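Local coordinates for dihydrodipicolinate reductase N-terminus domain-containing protein (Mycobacterium smegmatis, PDB 6IAQ) that probably catalyses the NADP-dependent reductive amination of ketones to amines, as a native amine dehydrogenase, and binds the NADP cofactor in a Rossmann-type domain, at residues N83-I95 and M110-L124. Numbering follows the deposited sequence.
Sequences NSYLTDAVEQLRI and MLYPWETSPELSAEL. With NAP (NADP nicotinamide-adenine-dinucleotide phosphate), chain F.
Leu86, in the first turn of helix 86-95, drives its side chain into the loop and helix of 110-124. Its CB lies against Ser117, and CG meets CB of Leu120. There the branches part: CD2 lodges between the turn ahead of helix 118-124, at Pro113 CB and Ser117 CB (3.6 Å from the latter), and the first turn of the helix, at Leu120 CB and Ser121 OG, while CD1 rests 3.6 Å from SD of Met110 and also touches CD1 of Leu124. The Met110 chain bends at chi2 (-65°), which sets SD between Leu86 CD1 and Leu93 CD1; Met110 and Leu93 meet tip to tip, with Met110 SD 3.8 Å from Leu93 CD1.

The helices run nearly parallel, 13° apart with axes 10.4 Å from each other, and interlock as knobs into holes: Leu120 sits among Leu86, Thr87, Val90 and Arg94, Leu124 among Leu86, Val90, Leu93 and Arg94. Val90 turns CG2 toward both leucines, 4.0 Å from Leu120 CD2.

At the outer margin a salt bridge closes over this apolar seam. Arg94 NH1 and Glu123 OE2 are modelled 2.4 Å apart, shorter than expected, so the exact placing of the two groups is doubtful; the carboxylate lies at the guanidinium edge, the two planes almost coplanar, and Val90 CG2 lies above one guanidinium face, offset toward its rim.

Ser121 OG donates to Ser117 O, which also accepts from Ser121 N, while Ser117 OG bonds to Glu109. On the cofactor side, Ser84 OG accepts from NADP O3D at 2.7 Å and also bonds to Glu108. Asn83 ND2 donates to Gln92 OE1 at 3.0 Å, and Gln92 NE2 lies near the adenine amino group. Two neighbouring helices, following adjacent parallel strands 77-80 and 102-105, thus pack together on one side of the sheet, as in a Rossmann-type NADP-binding domain.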
ATOM      1  N   ASN A  83      -2.820 -26.030  -7.208  1.00 25.51           N
ATOM      2  CA  ASN A  83      -1.622 -25.980  -8.087  1.00 26.39           C
ATOM      3  C   ASN A  83      -1.319 -24.528  -8.499  1.00 26.64           C
ATOM      4  O   ASN A  83      -2.053 -23.607  -8.048  1.00 26.09           O
ATOM      5  CB  ASN A  83      -1.781 -26.915  -9.284  1.00 29.73           C
ATOM      6  CG  ASN A  83      -3.079 -26.671 -10.024  1.00 35.13           C
ATOM      7  OD1 ASN A  83      -3.563 -25.535 -10.050  1.00 31.61           O
ATOM      8  ND2 ASN A  83      -3.650 -27.738 -10.591  1.00 33.55           N
ATOM      9  N   SER A  84      -0.293 -24.327  -9.342  1.00 26.29           N
ATOM     10  CA  SER A  84       0.370 -23.015  -9.560  1.00 26.86           C
ATOM     11  C   SER A  84       0.154 -22.511 -10.989  1.00 27.94           C
ATOM     12  O   SER A  84      -0.111 -21.315 -11.161  1.00 31.25           O
ATOM     13  CB  SER A  84       1.849 -23.130  -9.259  1.00 27.45           C
ATOM     14  OG  SER A  84       2.064 -23.406  -7.880  1.00 30.31           O
ATOM     15  N   TYR A  85       0.336 -23.374 -11.988  1.00 27.30           N
ATOM     16  CA  TYR A  85       0.477 -22.986 -13.417  1.00 28.94           C
ATOM     17  C   TYR A  85      -0.852 -23.259 -14.135  1.00 28.42           C
ATOM     18  O   TYR A  85      -1.480 -24.278 -13.862  1.00 29.65           O
ATOM     19  CB  TYR A  85       1.695 -23.695 -14.011  1.00 28.33           C
ATOM     20  CG  TYR A  85       2.937 -23.561 -13.169  1.00 29.66           C
ATOM     21  CD1 TYR A  85       3.498 -22.315 -12.925  1.00 32.64           C
ATOM     22  CD2 TYR A  85       3.499 -24.650 -12.533  1.00 30.11           C
ATOM     23  CE1 TYR A  85       4.626 -22.166 -12.132  1.00 30.04           C
ATOM     24  CE2 TYR A  85       4.620 -24.523 -11.721  1.00 33.21           C
ATOM     25  CZ  TYR A  85       5.188 -23.273 -11.526  1.00 31.74           C
ATOM     26  OH  TYR A  85       6.278 -23.143 -10.723  1.00 32.39           O
ATOM     27  N   LEU A  86      -1.281 -22.330 -14.992  1.00 31.73           N
ATOM     28  CA  LEU A  86      -2.591 -22.373 -15.706  1.00 34.97           C
ATOM     29  C   LEU A  86      -2.726 -23.691 -16.500  1.00 38.96           C
ATOM     30  O   LEU A  86      -3.869 -24.211 -16.648  1.00 31.36           O
ATOM     31  CB  LEU A  86      -2.728 -21.153 -16.616  1.00 36.16           C
ATOM     32  CG  LEU A  86      -4.143 -20.601 -16.789  1.00 43.12           C
ATOM     33  CD1 LEU A  86      -4.941 -20.613 -15.497  1.00 46.37           C
ATOM     34  CD2 LEU A  86      -4.131 -19.213 -17.389  1.00 43.46           C
ATOM     35  N   THR A  87      -1.604 -24.202 -16.989  1.00 32.96           N
ATOM     36  CA  THR A  87      -1.482 -25.492 -17.709  1.00 41.69           C
ATOM     37  C   THR A  87      -2.110 -26.598 -16.842  1.00 39.16           C
ATOM     38  O   THR A  87      -2.785 -27.447 -17.396  1.00 39.82           O
ATOM     39  CB  THR A  87      -0.007 -25.679 -18.098  1.00 42.11           C
ATOM     40  OG1 THR A  87      -0.007 -26.320 -19.361  1.00 51.98           O
ATOM     41  CG2 THR A  87       0.824 -26.449 -17.096  1.00 40.00           C
ATOM     42  N   ASP A  88      -1.944 -26.543 -15.521  1.00 33.08           N
ATOM     43  CA  ASP A  88      -2.585 -27.453 -14.551  1.00 33.73           C
ATOM     44  C   ASP A  88      -3.921 -26.860 -14.091  1.00 34.26           C
ATOM     45  O   ASP A  88      -4.939 -27.583 -14.117  1.00 30.86           O
ATOM     46  CB  ASP A  88      -1.635 -27.744 -13.382  1.00 34.07           C
ATOM     47  CG  ASP A  88      -0.291 -28.264 -13.841  1.00 38.48           C
ATOM     48  OD1 ASP A  88      -0.289 -29.111 -14.751  1.00 45.86           O
ATOM     49  OD2 ASP A  88       0.752 -27.781 -13.321  1.00 39.01           O
ATOM     50  N   ALA A  89      -3.932 -25.579 -13.699  1.00 33.38           N
ATOM     51  CA  ALA A  89      -5.045 -24.939 -12.956  1.00 30.98           C
ATOM     52  C   ALA A  89      -6.289 -24.811 -13.858  1.00 27.57           C
ATOM     53  O   ALA A  89      -7.406 -24.709 -13.334  1.00 30.01           O
ATOM     54  CB  ALA A  89      -4.596 -23.582 -12.450  1.00 32.23           C
ATOM     55  N   VAL A  90      -6.108 -24.752 -15.160  1.00 28.99           N
ATOM     56  CA  VAL A  90      -7.247 -24.642 -16.123  1.00 35.49           C
ATOM     57  C   VAL A  90      -8.257 -25.769 -15.872  1.00 36.58           C
ATOM     58  O   VAL A  90      -9.474 -25.513 -15.999  1.00 36.91           O
ATOM     59  CB  VAL A  90      -6.768 -24.603 -17.582  1.00 39.35           C
ATOM     60  CG1 VAL A  90      -6.196 -25.953 -18.032  1.00 40.82           C
ATOM     61  CG2 VAL A  90      -7.886 -24.115 -18.501  1.00 40.37           C
ATOM     62  N   GLU A  91      -7.806 -26.954 -15.458  1.00 38.64           N
ATOM     63  CA  GLU A  91      -8.724 -28.092 -15.188  1.00 38.79           C
ATOM     64  C   GLU A  91      -9.715 -27.696 -14.078  1.00 41.61           C
ATOM     65  O   GLU A  91     -10.936 -27.859 -14.309  1.00 38.21           O
ATOM     66  CB  GLU A  91      -7.924 -29.349 -14.836  1.00 41.76           C
ATOM     67  CG  GLU A  91      -8.788 -30.585 -14.742  1.00 51.37           C
ATOM     68  CD  GLU A  91      -8.090 -31.777 -14.124  1.00 56.21           C
ATOM     69  OE1 GLU A  91      -6.950 -32.070 -14.538  1.00 58.62           O
ATOM     70  OE2 GLU A  91      -8.663 -32.358 -13.190  1.00 60.20           O
ATOM     71  N   GLN A  92      -9.247 -27.173 -12.934  1.00 30.48           N
ATOM     72  CA  GLN A  92     -10.136 -26.794 -11.808  1.00 32.01           C
ATOM     73  C   GLN A  92     -10.919 -25.527 -12.173  1.00 35.32           C
ATOM     74  O   GLN A  92     -12.118 -25.449 -11.803  1.00 33.50           O
ATOM     75  CB  GLN A  92      -9.357 -26.614 -10.505  1.00 32.87           C
ATOM     76  CG  GLN A  92      -8.698 -27.895 -10.027  1.00 32.60           C
ATOM     77  CD  GLN A  92      -7.451 -28.274 -10.769  1.00 34.78           C
ATOM     78  OE1 GLN A  92      -6.623 -27.427 -11.103  1.00 31.61           O
ATOM     79  NE2 GLN A  92      -7.281 -29.572 -11.002  1.00 34.97           N
ATOM     80  N   LEU A  93     -10.284 -24.573 -12.863  1.00 33.37           N
ATOM     81  CA  LEU A  93     -10.926 -23.265 -13.157  1.00 34.41           C
ATOM     82  C   LEU A  93     -12.046 -23.478 -14.202  1.00 35.76           C
ATOM     83  O   LEU A  93     -13.073 -22.766 -14.094  1.00 40.78           O
ATOM     84  CB  LEU A  93      -9.866 -22.245 -13.602  1.00 32.74           C
ATOM     85  CG  LEU A  93      -8.871 -21.813 -12.512  1.00 32.11           C
ATOM     86  CD1 LEU A  93      -7.711 -21.002 -13.054  1.00 32.18           C
ATOM     87  CD2 LEU A  93      -9.573 -21.009 -11.452  1.00 34.32           C
ATOM     88  N   ARG A  94     -11.879 -24.416 -15.153  1.00 34.85           N
ATOM     89  CA  ARG A  94     -12.943 -24.766 -16.141  1.00 33.84           C
ATOM     90  C   ARG A  94     -14.190 -25.271 -15.397  1.00 34.83           C
ATOM     91  O   ARG A  94     -15.311 -24.812 -15.698  1.00 26.38           O
ATOM     92  CB  ARG A  94     -12.498 -25.815 -17.154  1.00 36.99           C
ATOM     93  CG  ARG A  94     -11.334 -25.352 -18.024  1.00 45.89           C
ATOM     94  CD  ARG A  94     -11.312 -25.714 -19.503  1.00 43.39           C
ATOM     95  NE  ARG A  94     -10.249 -26.664 -19.764  1.00 50.29           N
ATOM     96  CZ  ARG A  94      -9.281 -26.541 -20.677  1.00 45.69           C
ATOM     97  NH1 ARG A  94      -9.202 -25.484 -21.469  1.00 47.19           N
ATOM     98  NH2 ARG A  94      -8.335 -27.455 -20.738  1.00 51.21           N
ATOM     99  N   ILE A  95     -14.004 -26.196 -14.456  1.00 32.85           N
ATOM    100  CA  ILE A  95     -15.118 -26.791 -13.677  1.00 35.32           C
ATOM    101  C   ILE A  95     -15.861 -25.658 -12.924  1.00 36.57           C
ATOM    102  O   ILE A  95     -17.133 -25.642 -12.915  1.00 30.87           O
ATOM    103  CB  ILE A  95     -14.580 -27.913 -12.763  1.00 35.00           C
ATOM    104  CG1 ILE A  95     -14.128 -29.129 -13.582  1.00 39.05           C
ATOM    105  CG2 ILE A  95     -15.580 -28.290 -11.665  1.00 33.94           C
ATOM    106  CD1 ILE A  95     -13.276 -30.114 -12.815  1.00 38.92           C
ATOM    107  N   MET A 110      -1.951 -17.321 -11.994  1.00 30.37           N
ATOM    108  CA  MET A 110      -3.261 -16.636 -12.122  1.00 32.59           C
ATOM    109  C   MET A 110      -3.168 -15.213 -11.538  1.00 34.87           C
ATOM    110  O   MET A 110      -4.113 -14.450 -11.723  1.00 33.99           O
ATOM    111  CB  MET A 110      -4.374 -17.418 -11.419  1.00 34.08           C
ATOM    112  CG  MET A 110      -5.049 -18.454 -12.312  1.00 37.03           C
ATOM    113  SD  MET A 110      -5.951 -17.668 -13.698  1.00 34.23           S
ATOM    114  CE  MET A 110      -7.305 -16.897 -12.826  1.00 36.27           C
ATOM    115  N   LEU A 111      -2.077 -14.848 -10.851  1.00 34.91           N
ATOM    116  CA  LEU A 111      -1.917 -13.457 -10.329  1.00 29.18           C
ATOM    117  C   LEU A 111      -2.115 -12.482 -11.492  1.00 30.21           C
ATOM    118  O   LEU A 111      -2.843 -11.446 -11.307  1.00 28.76           O
ATOM    119  CB  LEU A 111      -0.528 -13.292  -9.702  1.00 30.92           C
ATOM    120  CG  LEU A 111      -0.252 -11.908  -9.109  1.00 28.20           C
ATOM    121  CD1 LEU A 111      -1.036 -11.702  -7.832  1.00 28.70           C
ATOM    122  CD2 LEU A 111       1.250 -11.737  -8.892  1.00 30.54           C
ATOM    123  N   TYR A 112      -1.500 -12.795 -12.628  1.00 30.91           N
ATOM    124  CA  TYR A 112      -1.599 -11.994 -13.864  1.00 35.36           C
ATOM    125  C   TYR A 112      -1.217 -12.889 -15.037  1.00 33.04           C
ATOM    126  O   TYR A 112      -0.051 -12.942 -15.424  1.00 30.60           O
ATOM    127  CB  TYR A 112      -0.729 -10.737 -13.778  1.00 36.99           C
ATOM    128  CG  TYR A 112      -1.165  -9.675 -14.758  1.00 37.13           C
ATOM    129  CD1 TYR A 112      -2.156  -8.750 -14.432  1.00 37.54           C
ATOM    130  CD2 TYR A 112      -0.638  -9.652 -16.041  1.00 41.46           C
ATOM    131  CE1 TYR A 112      -2.589  -7.809 -15.359  1.00 35.86           C
ATOM    132  CE2 TYR A 112      -1.057  -8.718 -16.976  1.00 39.11           C
ATOM    133  CZ  TYR A 112      -2.037  -7.805 -16.632  1.00 39.94           C
ATOM    134  OH  TYR A 112      -2.451  -6.887 -17.543  1.00 44.77           O
ATOM    135  N   PRO A 113      -2.181 -13.676 -15.578  1.00 32.18           N
ATOM    136  CA  PRO A 113      -1.854 -14.732 -16.537  1.00 33.17           C
ATOM    137  C   PRO A 113      -1.905 -14.362 -18.020  1.00 37.42           C
ATOM    138  O   PRO A 113      -1.519 -15.203 -18.832  1.00 42.25           O
ATOM    139  CB  PRO A 113      -2.964 -15.736 -16.216  1.00 32.78           C
ATOM    140  CG  PRO A 113      -4.176 -14.862 -15.967  1.00 33.86           C
ATOM    141  CD  PRO A 113      -3.608 -13.683 -15.208  1.00 32.18           C
ATOM    142  N   TRP A 114      -2.333 -13.138 -18.348  1.00 32.23           N
ATOM    143  CA  TRP A 114      -2.667 -12.726 -19.734  1.00 36.26           C
ATOM    144  C   TRP A 114      -1.455 -12.919 -20.673  1.00 36.02           C
ATOM    145  O   TRP A 114      -1.676 -13.319 -21.837  1.00 42.94           O
ATOM    146  CB  TRP A 114      -3.134 -11.273 -19.749  1.00 30.11           C
ATOM    147  CG  TRP A 114      -4.340 -11.010 -18.906  1.00 32.39           C
ATOM    148  CD1 TRP A 114      -4.346 -10.389 -17.697  1.00 30.40           C
ATOM    149  CD2 TRP A 114      -5.709 -11.366 -19.187  1.00 35.05           C
ATOM    150  NE1 TRP A 114      -5.627 -10.340 -17.209  1.00 34.29           N
ATOM    151  CE2 TRP A 114      -6.490 -10.905 -18.105  1.00 36.92           C
ATOM    152  CE3 TRP A 114      -6.358 -12.000 -20.247  1.00 32.63           C
ATOM    153  CZ2 TRP A 114      -7.878 -11.069 -18.043  1.00 38.15           C
ATOM    154  CZ3 TRP A 114      -7.726 -12.160 -20.196  1.00 35.72           C
ATOM    155  CH2 TRP A 114      -8.491 -11.711 -19.103  1.00 38.12           C
ATOM    156  N   GLU A 115      -0.228 -12.665 -20.209  1.00 35.81           N
ATOM    157  CA  GLU A 115       0.967 -12.692 -21.083  1.00 34.66           C
ATOM    158  C   GLU A 115       1.566 -14.096 -21.101  1.00 40.86           C
ATOM    159  O   GLU A 115       1.992 -14.531 -22.191  1.00 45.20           O
ATOM    160  CB  GLU A 115       2.019 -11.678 -20.629  1.00 36.17           C
ATOM    161  CG  GLU A 115       1.486 -10.261 -20.483  1.00 40.35           C
ATOM    162  CD  GLU A 115       0.848  -9.692 -21.731  1.00 44.23           C
ATOM    163  OE1 GLU A 115       1.400  -9.910 -22.809  1.00 48.27           O
ATOM    164  OE2 GLU A 115      -0.189  -9.020 -21.601  1.00 48.20           O
ATOM    165  N   THR A 116       1.638 -14.790 -19.956  1.00 35.74           N
ATOM    166  CA  THR A 116       2.328 -16.106 -19.892  1.00 35.94           C
ATOM    167  C   THR A 116       1.421 -17.199 -20.491  1.00 35.81           C
ATOM    168  O   THR A 116       1.956 -18.146 -21.007  1.00 32.50           O
ATOM    169  CB  THR A 116       2.819 -16.430 -18.468  1.00 31.23           C
ATOM    170  OG1 THR A 116       1.712 -16.279 -17.575  1.00 31.91           O
ATOM    171  CG2 THR A 116       3.970 -15.547 -18.052  1.00 32.97           C
ATOM    172  N   SER A 117       0.092 -17.077 -20.379  1.00 41.05           N
ATOM    173  CA  SER A 117      -0.890 -18.105 -20.826  1.00 41.34           C
ATOM    174  C   SER A 117      -2.062 -17.418 -21.526  1.00 35.72           C
ATOM    175  O   SER A 117      -3.195 -17.408 -21.029  1.00 40.79           O
ATOM    176  CB  SER A 117      -1.343 -18.947 -19.659  1.00 41.33           C
ATOM    177  OG  SER A 117      -0.336 -19.863 -19.259  1.00 34.24           O
ATOM    178  N   PRO A 118      -1.798 -16.747 -22.665  1.00 37.10           N
ATOM    179  CA  PRO A 118      -2.811 -15.894 -23.298  1.00 38.01           C
ATOM    180  C   PRO A 118      -4.054 -16.670 -23.787  1.00 37.23           C
ATOM    181  O   PRO A 118      -5.166 -16.173 -23.590  1.00 33.43           O
ATOM    182  CB  PRO A 118      -2.067 -15.235 -24.468  1.00 40.46           C
ATOM    183  CG  PRO A 118      -0.869 -16.131 -24.738  1.00 35.99           C
ATOM    184  CD  PRO A 118      -0.538 -16.821 -23.431  1.00 34.21           C
ATOM    185  N   GLU A 119      -3.867 -17.873 -24.349  1.00 39.44           N
ATOM    186  CA  GLU A 119      -4.971 -18.699 -24.927  1.00 33.31           C
ATOM    187  C   GLU A 119      -5.880 -19.191 -23.789  1.00 36.08           C
ATOM    188  O   GLU A 119      -7.123 -18.963 -23.859  1.00 33.95           O
ATOM    189  CB  GLU A 119      -4.422 -19.866 -25.748  1.00 35.86           C
ATOM    190  N   LEU A 120      -5.284 -19.794 -22.752  1.00 40.11           N
ATOM    191  CA  LEU A 120      -6.014 -20.322 -21.577  1.00 38.36           C
ATOM    192  C   LEU A 120      -6.695 -19.159 -20.857  1.00 35.91           C
ATOM    193  O   LEU A 120      -7.830 -19.347 -20.375  1.00 35.59           O
ATOM    194  CB  LEU A 120      -5.057 -21.106 -20.668  1.00 40.26           C
ATOM    195  CG  LEU A 120      -4.438 -22.359 -21.299  1.00 44.11           C
ATOM    196  CD1 LEU A 120      -3.359 -22.970 -20.408  1.00 42.18           C
ATOM    197  CD2 LEU A 120      -5.517 -23.382 -21.627  1.00 43.63           C
ATOM    198  N   SER A 121      -6.042 -17.995 -20.776  1.00 37.27           N
ATOM    199  CA  SER A 121      -6.635 -16.790 -20.146  1.00 35.28           C
ATOM    200  C   SER A 121      -7.893 -16.354 -20.924  1.00 31.37           C
ATOM    201  O   SER A 121      -8.966 -16.145 -20.287  1.00 33.95           O
ATOM    202  CB  SER A 121      -5.611 -15.679 -19.996  1.00 33.51           C
ATOM    203  OG  SER A 121      -4.569 -16.051 -19.075  1.00 31.81           O
ATOM    204  N   ALA A 122      -7.786 -16.209 -22.243  1.00 34.25           N
ATOM    205  CA  ALA A 122      -8.933 -15.778 -23.094  1.00 35.23           C
ATOM    206  C   ALA A 122     -10.117 -16.758 -22.945  1.00 34.54           C
ATOM    207  O   ALA A 122     -11.281 -16.313 -22.750  1.00 32.60           O
ATOM    208  CB  ALA A 122      -8.490 -15.650 -24.525  1.00 37.67           C
ATOM    209  N   GLU A 123      -9.807 -18.056 -22.980  1.00 38.96           N
ATOM    210  CA  GLU A 123     -10.789 -19.167 -22.880  1.00 38.80           C
ATOM    211  C   GLU A 123     -11.558 -19.005 -21.560  1.00 42.74           C
ATOM    212  O   GLU A 123     -12.840 -18.981 -21.561  1.00 34.85           O
ATOM    213  CB  GLU A 123     -10.028 -20.499 -22.842  1.00 47.66           C
ATOM    214  CG  GLU A 123     -10.538 -21.673 -23.663  1.00 57.00           C
ATOM    215  CD  GLU A 123      -9.893 -22.977 -23.171  1.00 59.13           C
ATOM    216  OE1 GLU A 123      -8.770 -23.304 -23.646  1.00 49.28           O
ATOM    217  OE2 GLU A 123     -10.492 -23.630 -22.281  1.00 54.01           O
ATOM    218  N   LEU A 124     -10.810 -18.900 -20.446  1.00 36.47           N
ATOM    219  CA  LEU A 124     -11.402 -18.911 -19.084  1.00 37.93           C
ATOM    220  C   LEU A 124     -12.200 -17.632 -18.878  1.00 33.03           C
ATOM    221  O   LEU A 124     -13.268 -17.695 -18.226  1.00 35.91           O
ATOM    222  CB  LEU A 124     -10.296 -19.044 -18.031  1.00 37.62           C
ATOM    223  CG  LEU A 124      -9.723 -20.451 -17.843  1.00 35.72           C
ATOM    224  CD1 LEU A 124      -8.561 -20.409 -16.871  1.00 34.69           C
ATOM    225  CD2 LEU A 124     -10.810 -21.404 -17.349  1.00 34.76           C
TER
HETATM  226  PA  NAP F 402      -0.339 -28.986  -0.750  1.00 26.75           P
HETATM  227  O1A NAP F 402      -0.314 -29.074   0.703  1.00 26.25           O
HETATM  228  O2A NAP F 402       0.421 -29.970  -1.687  1.00 25.71           O
HETATM  229  O5B NAP F 402      -1.917 -28.983  -1.172  1.00 29.38           O
HETATM  230  C5B NAP F 402      -2.363 -29.209  -2.516  1.00 29.66           C
HETATM  231  C4B NAP F 402      -3.743 -29.850  -2.452  1.00 32.85           C
HETATM  232  O4B NAP F 402      -4.288 -30.040  -3.755  1.00 33.64           O
HETATM  233  C3B NAP F 402      -3.785 -31.240  -1.762  1.00 34.37           C
HETATM  234  O3B NAP F 402      -4.843 -31.123  -0.780  1.00 34.47           O
HETATM  235  C2B NAP F 402      -4.206 -32.245  -2.831  1.00 38.56           C
HETATM  236  O2B NAP F 402      -5.133 -33.248  -2.360  1.00 41.17           O
HETATM  237  C1B NAP F 402      -4.994 -31.322  -3.708  1.00 33.78           C
HETATM  238  N9A NAP F 402      -5.189 -31.714  -5.102  1.00 37.01           N
HETATM  239  C8A NAP F 402      -4.272 -31.967  -6.058  1.00 33.26           C
HETATM  240  N7A NAP F 402      -4.916 -32.197  -7.209  1.00 34.98           N
HETATM  241  C5A NAP F 402      -6.237 -32.003  -6.986  1.00 37.22           C
HETATM  242  C6A NAP F 402      -7.503 -32.046  -7.762  1.00 38.30           C
HETATM  243  N6A NAP F 402      -7.501 -32.346  -9.055  1.00 40.84           N
HETATM  244  N1A NAP F 402      -8.648 -31.790  -7.132  1.00 37.82           N
HETATM  245  C2A NAP F 402      -8.723 -31.467  -5.825  1.00 38.14           C
HETATM  246  N3A NAP F 402      -7.627 -31.399  -5.035  1.00 37.50           N
HETATM  247  C4A NAP F 402      -6.416 -31.691  -5.591  1.00 34.81           C
HETATM  248  O3  NAP F 402       0.164 -27.511  -1.275  1.00 27.67           O
HETATM  249  PN  NAP F 402      -0.180 -26.064  -0.541  1.00 25.24           P
HETATM  250  O1N NAP F 402       0.950 -25.560   0.301  1.00 27.32           O
HETATM  251  O2N NAP F 402      -1.536 -26.093   0.072  1.00 24.96           O
HETATM  252  O5D NAP F 402      -0.171 -25.297  -1.944  1.00 24.22           O
HETATM  253  C5D NAP F 402      -1.157 -25.422  -2.977  1.00 25.52           C
HETATM  254  C4D NAP F 402      -0.915 -24.543  -4.172  1.00 26.50           C
HETATM  255  O4D NAP F 402      -1.041 -23.151  -3.732  1.00 27.28           O
HETATM  256  C3D NAP F 402       0.447 -24.775  -4.762  1.00 25.18           C
HETATM  257  O3D NAP F 402       0.433 -24.789  -6.178  1.00 23.76           O
HETATM  258  C2D NAP F 402       1.247 -23.570  -4.251  1.00 25.39           C
HETATM  259  O2D NAP F 402       2.347 -23.308  -5.132  1.00 24.89           O
HETATM  260  C1D NAP F 402       0.137 -22.482  -4.176  1.00 26.95           C
HETATM  261  N1N NAP F 402       0.478 -21.413  -3.220  1.00 23.74           N
HETATM  262  C2N NAP F 402       0.396 -20.165  -3.641  1.00 24.60           C
HETATM  263  C3N NAP F 402       0.768 -19.134  -2.791  1.00 24.38           C
HETATM  264  C7N NAP F 402       0.642 -17.686  -3.213  1.00 26.19           C
HETATM  265  O7N NAP F 402       1.145 -16.860  -2.454  1.00 26.83           O
HETATM  266  N7N NAP F 402      -0.018 -17.333  -4.331  1.00 24.85           N
HETATM  267  C4N NAP F 402       1.206 -19.440  -1.503  1.00 22.74           C
HETATM  268  C5N NAP F 402       1.279 -20.763  -1.079  1.00 23.77           C
HETATM  269  C6N NAP F 402       0.895 -21.726  -1.980  1.00 22.34           C
HETATM  270  P2B NAP F 402      -4.745 -34.313  -1.234  1.00 38.72           P
HETATM  271  O1X NAP F 402      -4.579 -33.586   0.069  1.00 35.82           O
HETATM  272  O2X NAP F 402      -6.006 -35.159  -1.065  1.00 37.48           O
HETATM  273  O3X NAP F 402      -3.524 -34.944  -1.909  1.00 43.32           O